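Local coordinates for protein NAD(+) phosphorylase MbcT (Mycobacterium tuberculosis, PDB 6FKG) that degrades NAD(+) by phosphorolysis, as the toxin of a type II toxin-antitoxin system that the antitoxin MbcA neutralises by blocking access to the active site, at residues V113-E116 / N117-Y121. Sequence-based numbering, arbitrary orientation.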
loop_
_atom_site.group_PDB
_atom_site.type_symbol
_atom_site.label_atom_id
_atom_site.label_comp_id
_atom_site.label_asym_id
_atom_site.label_seq_id
_atom_site.Cartn_x
_atom_site.Cartn_y
_atom_site.Cartn_z
ATOM N N VAL B 113 -13.792 -21.690 -32.046
ATOM C CA VAL B 113 -12.930 -21.111 -31.009
ATOM C C VAL B 113 -13.574 -19.912 -30.290
ATOM O O VAL B 113 -12.904 -19.191 -29.556
ATOM C CB VAL B 113 -11.542 -20.695 -31.586
ATOM C CG1 VAL B 113 -10.836 -21.915 -32.176
ATOM C CG2 VAL B 113 -11.659 -19.577 -32.636
ATOM N N GLY B 114 -14.870 -19.701 -30.509
ATOM C CA GLY B 114 -15.621 -18.709 -29.759
ATOM C C GLY B 114 -15.524 -17.269 -30.239
ATOM O O GLY B 114 -15.847 -16.346 -29.491
ATOM N N LEU B 115 -15.096 -17.068 -31.482
ATOM C CA LEU B 115 -14.949 -15.716 -32.016
ATOM C C LEU B 115 -16.077 -15.347 -32.969
ATOM O O LEU B 115 -16.630 -16.204 -33.651
ATOM C CB LEU B 115 -13.619 -15.555 -32.749
ATOM C CG LEU B 115 -12.339 -15.752 -31.943
ATOM C CD1 LEU B 115 -11.145 -15.661 -32.884
ATOM C CD2 LEU B 115 -12.257 -14.733 -30.817
ATOM N N GLU B 116 -16.402 -14.061 -33.012
ATOM C CA GLU B 116 -17.401 -13.537 -33.939
ATOM C C GLU B 116 -16.863 -12.239 -34.509
ATOM O O GLU B 116 -15.772 -11.811 -34.139
ATOM C CB GLU B 116 -18.746 -13.323 -33.249
ATOM C CG GLU B 116 -19.419 -14.620 -32.817
ATOM C CD GLU B 116 -20.904 -14.456 -32.536
ATOM O OE1 GLU B 116 -21.339 -13.324 -32.232
ATOM O OE2 GLU B 116 -21.640 -15.463 -32.631
ATOM N N ASN B 117 -17.612 -11.610 -35.407
ATOM C CA ASN B 117 -17.090 -10.445 -36.119
ATOM C C ASN B 117 -16.735 -9.308 -35.167
ATOM O O ASN B 117 -15.763 -8.580 -35.392
ATOM C CB ASN B 117 -18.099 -9.977 -37.179
ATOM C CG ASN B 117 -18.096 -10.866 -38.410
ATOM O OD1 ASN B 117 -17.062 -11.421 -38.784
ATOM N ND2 ASN B 117 -19.252 -10.993 -39.055
ATOM N N ASP B 118 -17.506 -9.196 -34.087
ATOM C CA ASP B 118 -17.228 -8.253 -33.004
ATOM C C ASP B 118 -15.803 -8.381 -32.491
ATOM O O ASP B 118 -15.133 -7.385 -32.205
ATOM C CB ASP B 118 -18.198 -8.471 -31.845
ATOM C CG ASP B 118 -19.579 -7.955 -32.149
ATOM O OD1 ASP B 118 -19.924 -7.881 -33.348
ATOM O OD2 ASP B 118 -20.319 -7.623 -31.197
ATOM N N ASP B 119 -15.344 -9.616 -32.349
ATOM C CA ASP B 119 -14.001 -9.836 -31.848
ATOM C C ASP B 119 -12.976 -9.339 -32.842
ATOM O O ASP B 119 -11.933 -8.819 -32.466
ATOM C CB ASP B 119 -13.768 -11.315 -31.555
ATOM C CG ASP B 119 -14.679 -11.830 -30.472
ATOM O OD1 ASP B 119 -14.540 -11.364 -29.323
ATOM O OD2 ASP B 119 -15.545 -12.681 -30.774
ATOM N N ILE B 120 -13.291 -9.479 -34.122
ATOM C CA ILE B 120 -12.312 -9.223 -35.170
ATOM C C ILE B 120 -12.188 -7.744 -35.542
ATOM O O ILE B 120 -11.101 -7.284 -35.900
ATOM C CB ILE B 120 -12.652 -10.052 -36.405
ATOM C CG1 ILE B 120 -12.618 -11.533 -36.030
ATOM C CG2 ILE B 120 -11.687 -9.761 -37.555
ATOM C CD1 ILE B 120 -13.226 -12.412 -37.064
ATOM N N TYR B 121 -13.279 -6.989 -35.427
ATOM C CA TYR B 121 -13.257 -5.595 -35.866
ATOM C C TYR B 121 -13.552 -4.608 -34.740
ATOM O O TYR B 121 -13.255 -3.421 -34.859
ATOM C CB TYR B 121 -14.244 -5.402 -37.014
ATOM C CG TYR B 121 -13.980 -6.348 -38.161
ATOM C CD1 TYR B 121 -12.894 -6.151 -39.007
ATOM C CD2 TYR B 121 -14.796 -7.452 -38.381
ATOM C CE1 TYR B 121 -12.640 -7.016 -40.052
ATOM C CE2 TYR B 121 -14.549 -8.325 -39.423
ATOM C CZ TYR B 121 -13.469 -8.099 -40.256
ATOM O OH TYR B 121 -13.205 -8.956 -41.295
#
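Asp119 reaches back over the start of helix 117-121 and takes the backbone N-H of Glu116 on its carboxylate: Glu116 N lies 2.8 Å from Asp119 OD2, with an N-H...O angle of 156°, and the oxygen receives it through its anti lone pair. Glu116 is the N-cap, and the N3 carboxylate accepts its N-H as in one half of a capping box, while the reciprocal side-chain bond is absent. The short side chain of aspartate suits this position, and an acidic group near a helix N-terminus is probably favoured by the helix dipole. With CG anti to its own carbonyl carbon and beside the backbone N (chi1 -63°), Asp119 sets OD2 next to Glu116 N. In return, Glu116 O accepts the N-H of Asp119 at 2.9 Å from Asp119 N, the donor standing above the carbonyl plane, and a weaker bond from Ile120 N. The Glu116 side chain extends away.

Leu115 gives the cap a nonpolar flank. Its CD2 lies against the carboxylate stem, 3.8 Å from Asp119 CB, while Asp119 OD2 sits 3.3 Å from Leu115 CA. Gly114, at positive phi (83°), is the C-prime residue of the Schellman motif closing helix 107-112, a conformation that glycine adopts readily.

Asp119 OD2 also forms a salt bridge with Arg35 of the MbcA chain, which makes a long, weak ion pair with Glu116 OE1, and Asp119 OD1 accepts a hydrogen bond from Gln48 of that chain. The capped turn thus joins helix 107-112 to helix 117-121 at the MbcA interface, with the branched, buried Leu115 on Trp48 and on Val131 of helix 126-137, Asp119 against the same helix, and Ile120 and Tyr121 on Pro146 of strand 142-147.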